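PDB 4WXJ: glutamate receptor IIB,Glutamate receptor IIB from Drosophila melanogaster, which binds glutamate through its ligand-binding domain, the part in this structure, probably as a subunit of a glutamate-gated ion channel in the postsynaptic membrane of muscle. Local coordinates for residues 41-53 with 246-260. Residues are numbered along the deposited sequence; the frame is centred on the assembly and turned at random.
Sequences GYAVDLIYMLAQE and RLSERGELFKLRNKW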
loop_
_atom_site.group_PDB
_atom_site.type_symbol
_atom_site.label_atom_id
_atom_site.label_comp_id
_atom_site.label_asym_id
_atom_site.label_seq_id
_atom_site.Cartn_x
_atom_site.Cartn_y
_atom_site.Cartn_z
ATOM N N GLY A 41 2.685 9.821 -10.829
ATOM C CA GLY A 41 2.690 8.466 -10.309
ATOM C C GLY A 41 1.568 7.618 -10.869
ATOM O O GLY A 41 0.694 8.112 -11.585
ATOM N N TYR A 42 1.608 6.332 -10.536
ATOM C CA TYR A 42 0.607 5.366 -10.978
ATOM C C TYR A 42 -0.811 5.842 -10.680
ATOM O O TYR A 42 -1.686 5.786 -11.545
ATOM C CB TYR A 42 0.853 4.014 -10.301
ATOM C CG TYR A 42 -0.178 2.960 -10.633
ATOM C CD1 TYR A 42 -1.392 2.911 -9.960
ATOM C CD2 TYR A 42 0.065 2.010 -11.614
ATOM C CE1 TYR A 42 -2.337 1.956 -10.263
ATOM C CE2 TYR A 42 -0.873 1.046 -11.920
ATOM C CZ TYR A 42 -2.073 1.025 -11.243
ATOM O OH TYR A 42 -3.011 0.069 -11.543
ATOM N N ALA A 43 -1.032 6.301 -9.453
ATOM C CA ALA A 43 -2.362 6.708 -9.020
ATOM C C ALA A 43 -2.803 7.978 -9.739
ATOM O O ALA A 43 -3.991 8.171 -9.990
ATOM C CB ALA A 43 -2.391 6.914 -7.518
ATOM N N VAL A 44 -1.848 8.840 -10.070
ATOM C CA VAL A 44 -2.158 10.063 -10.799
ATOM C C VAL A 44 -2.649 9.721 -12.205
ATOM O O VAL A 44 -3.687 10.216 -12.643
ATOM C CB VAL A 44 -0.937 11.000 -10.884
ATOM C CG1 VAL A 44 -1.261 12.239 -11.718
ATOM C CG2 VAL A 44 -0.483 11.407 -9.489
ATOM N N ASP A 45 -1.899 8.876 -12.906
ATOM C CA ASP A 45 -2.296 8.427 -14.236
ATOM C C ASP A 45 -3.665 7.748 -14.224
ATOM O O ASP A 45 -4.480 7.973 -15.118
ATOM C CB ASP A 45 -1.256 7.459 -14.810
ATOM C CG ASP A 45 0.050 8.143 -15.175
ATOM O OD1 ASP A 45 0.099 9.392 -15.187
ATOM O OD2 ASP A 45 1.028 7.420 -15.463
ATOM N N LEU A 46 -3.917 6.920 -13.213
ATOM C CA LEU A 46 -5.148 6.133 -13.172
ATOM C C LEU A 46 -6.374 7.018 -12.944
ATOM O O LEU A 46 -7.448 6.745 -13.479
ATOM C CB LEU A 46 -5.062 5.058 -12.086
ATOM C CG LEU A 46 -6.296 4.163 -11.928
ATOM C CD1 LEU A 46 -6.671 3.488 -13.244
ATOM C CD2 LEU A 46 -6.067 3.120 -10.845
ATOM N N ILE A 47 -6.217 8.076 -12.154
ATOM C CA ILE A 47 -7.316 9.009 -11.916
ATOM C C ILE A 47 -7.587 9.828 -13.176
ATOM O O ILE A 47 -8.741 10.097 -13.509
ATOM C CB ILE A 47 -7.021 9.956 -10.731
ATOM C CG1 ILE A 47 -6.981 9.177 -9.411
ATOM C CG2 ILE A 47 -8.065 11.071 -10.649
ATOM C CD1 ILE A 47 -8.308 8.563 -8.983
ATOM N N TYR A 48 -6.525 10.229 -13.869
ATOM C CA TYR A 48 -6.660 10.919 -15.149
ATOM C C TYR A 48 -7.389 10.044 -16.162
ATOM O O TYR A 48 -8.287 10.508 -16.864
ATOM C CB TYR A 48 -5.290 11.318 -15.707
ATOM C CG TYR A 48 -4.822 12.693 -15.283
ATOM C CD1 TYR A 48 -5.360 13.837 -15.857
ATOM C CD2 TYR A 48 -3.836 12.847 -14.319
ATOM C CE1 TYR A 48 -4.935 15.096 -15.476
ATOM C CE2 TYR A 48 -3.401 14.101 -13.932
ATOM C CZ TYR A 48 -3.954 15.223 -14.514
ATOM O OH TYR A 48 -3.526 16.473 -14.132
ATOM N N MET A 49 -6.992 8.777 -16.234
ATOM C CA MET A 49 -7.610 7.827 -17.152
ATOM C C MET A 49 -9.078 7.606 -16.802
ATOM O O MET A 49 -9.931 7.529 -17.687
ATOM C CB MET A 49 -6.856 6.495 -17.129
ATOM C CG MET A 49 -5.448 6.571 -17.698
ATOM S SD MET A 49 -4.367 5.250 -17.110
ATOM C CE MET A 49 -5.075 3.834 -17.944
ATOM N N LEU A 50 -9.366 7.503 -15.507
ATOM C CA LEU A 50 -10.733 7.306 -15.041
ATOM C C LEU A 50 -11.560 8.574 -15.206
ATOM O O LEU A 50 -12.757 8.512 -15.485
ATOM C CB LEU A 50 -10.743 6.868 -13.574
ATOM C CG LEU A 50 -10.348 5.418 -13.295
ATOM C CD1 LEU A 50 -10.164 5.194 -11.801
ATOM C CD2 LEU A 50 -11.393 4.463 -13.848
ATOM N N ALA A 51 -10.919 9.723 -15.025
ATOM C CA ALA A 51 -11.594 11.004 -15.181
ATOM C C ALA A 51 -12.071 11.171 -16.618
ATOM O O ALA A 51 -13.151 11.705 -16.866
ATOM C CB ALA A 51 -10.672 12.144 -14.793
ATOM N N GLN A 52 -11.259 10.703 -17.559
ATOM C CA GLN A 52 -11.599 10.781 -18.972
ATOM C C GLN A 52 -12.611 9.698 -19.335
ATOM O O GLN A 52 -13.466 9.894 -20.197
ATOM C CB GLN A 52 -10.346 10.640 -19.837
ATOM C CG GLN A 52 -10.493 11.227 -21.230
ATOM C CD GLN A 52 -9.849 10.370 -22.299
ATOM O OE1 GLN A 52 -8.793 9.771 -22.084
ATOM N NE2 GLN A 52 -10.485 10.301 -23.463
ATOM N N GLU A 53 -12.507 8.554 -18.664
ATOM C CA GLU A 53 -13.381 7.419 -18.934
ATOM C C GLU A 53 -14.759 7.615 -18.308
ATOM O O GLU A 53 -15.781 7.326 -18.933
ATOM C CB GLU A 53 -12.748 6.128 -18.406
ATOM C CG GLU A 53 -13.508 4.860 -18.767
ATOM C CD GLU A 53 -13.520 4.590 -20.259
ATOM O OE1 GLU A 53 -12.561 4.993 -20.949
ATOM O OE2 GLU A 53 -14.494 3.974 -20.740
ATOM N N ARG A 246 -13.053 -1.405 -17.624
ATOM C CA ARG A 246 -12.826 -1.052 -19.025
ATOM C C ARG A 246 -11.331 -0.964 -19.309
ATOM O O ARG A 246 -10.827 -1.586 -20.245
ATOM C CB ARG A 246 -13.502 0.276 -19.373
ATOM C CG ARG A 246 -13.304 0.716 -20.822
ATOM C CD ARG A 246 -14.139 -0.123 -21.773
ATOM N NE ARG A 246 -15.377 0.559 -22.135
ATOM C CZ ARG A 246 -16.461 -0.046 -22.612
ATOM N NH1 ARG A 246 -16.479 -1.362 -22.779
ATOM N NH2 ARG A 246 -17.536 0.669 -22.911
ATOM N N LEU A 247 -10.631 -0.179 -18.495
ATOM C CA LEU A 247 -9.193 0.003 -18.643
ATOM C C LEU A 247 -8.457 -1.326 -18.513
ATOM O O LEU A 247 -7.467 -1.568 -19.203
ATOM C CB LEU A 247 -8.674 0.997 -17.602
ATOM C CG LEU A 247 -9.283 2.402 -17.659
ATOM C CD1 LEU A 247 -8.825 3.239 -16.472
ATOM C CD2 LEU A 247 -8.934 3.095 -18.966
ATOM N N SER A 248 -8.944 -2.186 -17.625
ATOM C CA SER A 248 -8.341 -3.497 -17.421
ATOM C C SER A 248 -8.471 -4.363 -18.668
ATOM O O SER A 248 -7.487 -4.911 -19.162
ATOM C CB SER A 248 -8.990 -4.205 -16.232
ATOM O OG SER A 248 -8.413 -5.484 -16.028
ATOM N N GLU A 249 -9.693 -4.477 -19.175
ATOM C CA GLU A 249 -9.974 -5.357 -20.303
ATOM C C GLU A 249 -9.325 -4.855 -21.594
ATOM O O GLU A 249 -9.005 -5.646 -22.476
ATOM C CB GLU A 249 -11.488 -5.506 -20.481
ATOM C CG GLU A 249 -12.151 -6.254 -19.327
ATOM C CD GLU A 249 -13.668 -6.239 -19.389
ATOM O OE1 GLU A 249 -14.226 -5.742 -20.391
ATOM O OE2 GLU A 249 -14.304 -6.725 -18.428
ATOM N N ARG A 250 -9.128 -3.544 -21.698
ATOM C CA ARG A 250 -8.420 -2.968 -22.841
ATOM C C ARG A 250 -6.929 -3.292 -22.805
ATOM O O ARG A 250 -6.255 -3.264 -23.837
ATOM C CB ARG A 250 -8.612 -1.453 -22.880
ATOM C CG ARG A 250 -9.996 -1.010 -23.311
ATOM C CD ARG A 250 -10.183 -1.118 -24.816
ATOM N NE ARG A 250 -11.500 -0.630 -25.216
ATOM C CZ ARG A 250 -12.604 -1.372 -25.254
ATOM N NH1 ARG A 250 -12.567 -2.660 -24.930
ATOM N NH2 ARG A 250 -13.753 -0.822 -25.625
ATOM N N GLY A 251 -6.419 -3.598 -21.616
ATOM C CA GLY A 251 -5.004 -3.864 -21.429
ATOM C C GLY A 251 -4.239 -2.641 -20.956
ATOM O O GLY A 251 -3.008 -2.650 -20.912
ATOM N N GLU A 252 -4.963 -1.589 -20.587
ATOM C CA GLU A 252 -4.334 -0.333 -20.182
ATOM C C GLU A 252 -3.727 -0.391 -18.775
ATOM O O GLU A 252 -2.713 0.254 -18.508
ATOM C CB GLU A 252 -5.349 0.809 -20.262
ATOM C CG GLU A 252 -5.794 1.135 -21.681
ATOM C CD GLU A 252 -4.658 1.646 -22.548
ATOM O OE1 GLU A 252 -3.714 2.251 -21.997
ATOM O OE2 GLU A 252 -4.706 1.438 -23.779
ATOM N N LEU A 253 -4.340 -1.153 -17.876
ATOM C CA LEU A 253 -3.803 -1.288 -16.525
ATOM C C LEU A 253 -2.525 -2.122 -16.547
ATOM O O LEU A 253 -1.624 -1.919 -15.734
ATOM C CB LEU A 253 -4.835 -1.913 -15.584
ATOM C CG LEU A 253 -6.137 -1.131 -15.382
ATOM C CD1 LEU A 253 -6.964 -1.777 -14.282
ATOM C CD2 LEU A 253 -5.882 0.339 -15.058
ATOM N N PHE A 254 -2.453 -3.060 -17.487
ATOM C CA PHE A 254 -1.237 -3.837 -17.707
ATOM C C PHE A 254 -0.087 -2.921 -18.125
ATOM O O PHE A 254 1.012 -2.994 -17.576
ATOM C CB PHE A 254 -1.479 -4.909 -18.774
ATOM C CG PHE A 254 -0.261 -5.726 -19.108
ATOM C CD1 PHE A 254 0.196 -6.701 -18.237
ATOM C CD2 PHE A 254 0.419 -5.528 -20.298
ATOM C CE1 PHE A 254 1.313 -7.457 -18.544
ATOM C CE2 PHE A 254 1.535 -6.280 -20.611
ATOM C CZ PHE A 254 1.981 -7.247 -19.733
ATOM N N LYS A 255 -0.351 -2.059 -19.101
ATOM C CA LYS A 255 0.633 -1.079 -19.548
ATOM C C LYS A 255 1.016 -0.128 -18.419
ATOM O O LYS A 255 2.197 0.157 -18.208
ATOM C CB LYS A 255 0.091 -0.275 -20.732
ATOM C CG LYS A 255 0.051 -1.030 -22.054
ATOM C CD LYS A 255 -0.805 -0.305 -23.091
ATOM C CE LYS A 255 -0.224 1.048 -23.491
ATOM N NZ LYS A 255 -1.286 2.082 -23.655
ATOM N N LEU A 256 0.011 0.360 -17.699
ATOM C CA LEU A 256 0.228 1.320 -16.622
ATOM C C LEU A 256 1.084 0.727 -15.510
ATOM O O LEU A 256 1.921 1.415 -14.928
ATOM C CB LEU A 256 -1.110 1.792 -16.053
ATOM C CG LEU A 256 -1.032 2.856 -14.957
ATOM C CD1 LEU A 256 -0.396 4.134 -15.475
ATOM C CD2 LEU A 256 -2.418 3.139 -14.391
ATOM N N ARG A 257 0.866 -0.550 -15.211
ATOM C CA ARG A 257 1.648 -1.230 -14.186
ATOM C C ARG A 257 3.101 -1.347 -14.627
ATOM O O ARG A 257 4.017 -1.091 -13.846
ATOM C CB ARG A 257 1.070 -2.617 -13.887
ATOM C CG ARG A 257 1.803 -3.356 -12.779
ATOM C CD ARG A 257 0.953 -4.476 -12.188
ATOM N NE ARG A 257 1.621 -5.132 -11.065
ATOM C CZ ARG A 257 1.037 -6.010 -10.253
ATOM N NH1 ARG A 257 -0.234 -6.346 -10.430
ATOM N NH2 ARG A 257 1.727 -6.553 -9.259
ATOM N N ASN A 258 3.310 -1.723 -15.885
ATOM C CA ASN A 258 4.658 -1.852 -16.422
ATOM C C ASN A 258 5.393 -0.514 -16.420
ATOM O O ASN A 258 6.573 -0.453 -16.090
ATOM C CB ASN A 258 4.619 -2.423 -17.840
ATOM C CG ASN A 258 4.146 -3.864 -17.876
ATOM O OD1 ASN A 258 4.380 -4.632 -16.942
ATOM N ND2 ASN A 258 3.478 -4.239 -18.960
ATOM N N LYS A 259 4.685 0.553 -16.775
ATOM C CA LYS A 259 5.278 1.887 -16.836
ATOM C C LYS A 259 5.952 2.290 -15.524
ATOM O O LYS A 259 7.032 2.880 -15.534
ATOM C CB LYS A 259 4.212 2.923 -17.201
ATOM C CG LYS A 259 4.696 4.370 -17.124
ATOM C CD LYS A 259 3.594 5.357 -17.466
ATOM C CE LYS A 259 4.070 6.792 -17.270
ATOM N NZ LYS A 259 3.003 7.781 -17.567
ATOM N N TRP A 260 5.316 1.967 -14.402
ATOM C CA TRP A 260 5.775 2.442 -13.099
ATOM C C TRP A 260 6.529 1.392 -12.282
ATOM O O TRP A 260 7.177 1.737 -11.296
ATOM C CB TRP A 260 4.583 2.958 -12.289
ATOM C CG TRP A 260 3.978 4.197 -12.874
ATOM C CD1 TRP A 260 2.821 4.286 -13.590
ATOM C CD2 TRP A 260 4.509 5.525 -12.804
ATOM N NE1 TRP A 260 2.595 5.590 -13.965
ATOM C CE2 TRP A 260 3.618 6.370 -13.494
ATOM C CE3 TRP A 260 5.651 6.084 -12.219
ATOM C CZ2 TRP A 260 3.832 7.741 -13.618
ATOM C CZ3 TRP A 260 5.862 7.446 -12.344
ATOM C CH2 TRP A 260 4.957 8.257 -13.038
HETATM O O HOH W 1 -2.171 -1.773 -13.132
#
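Tyr42 lays one ring face against Leu256, whose CD2 stands 3.9 Å from the centroid of the Tyr42 ring in a CH-pi contact. A chi1 of 177° swings the ring back toward Leu253, aslant to the helix axis; tyrosine suits the place because its face is apolar while its hydroxyl reaches a water that donates to the Leu253 carbonyl. Leu256 itself is a knob among Tyr42, Asp45, Leu46 and Met49. Farther along, the branched apolar end of Leu247 fits a cluster, its CD1 3.9 Å from each of Leu46 CD1, Met49 CB and Leu50 CD2. The flexible Met49 chain, bent at chi3, brings CE to 3.8 Å from Glu252 CB, and its SD meets Leu256 CD2 tip to tip. At the other end Gly41 CA sits over the Trp260 indole, 3.7 Å from the centroid of the six-membered ring; phi is positive here, where a side chain would crowd the preceding carbonyl oxygen. Asp45 OD2 takes a 2.8 Å hydrogen bond from Trp260 NE1 and a 2.9 Å salt bridge from Lys259 NZ, from opposite faces of the carboxylate, probably favouring its charged form. Segment 252-260 runs nearly antiparallel to 42-53 (155°), whereas 246-250 crosses it at 105°; they join in the first lobe (D1) of the bilobed, periplasmic-binding-protein-like ligand-binding domain of ionotropic glutamate receptors.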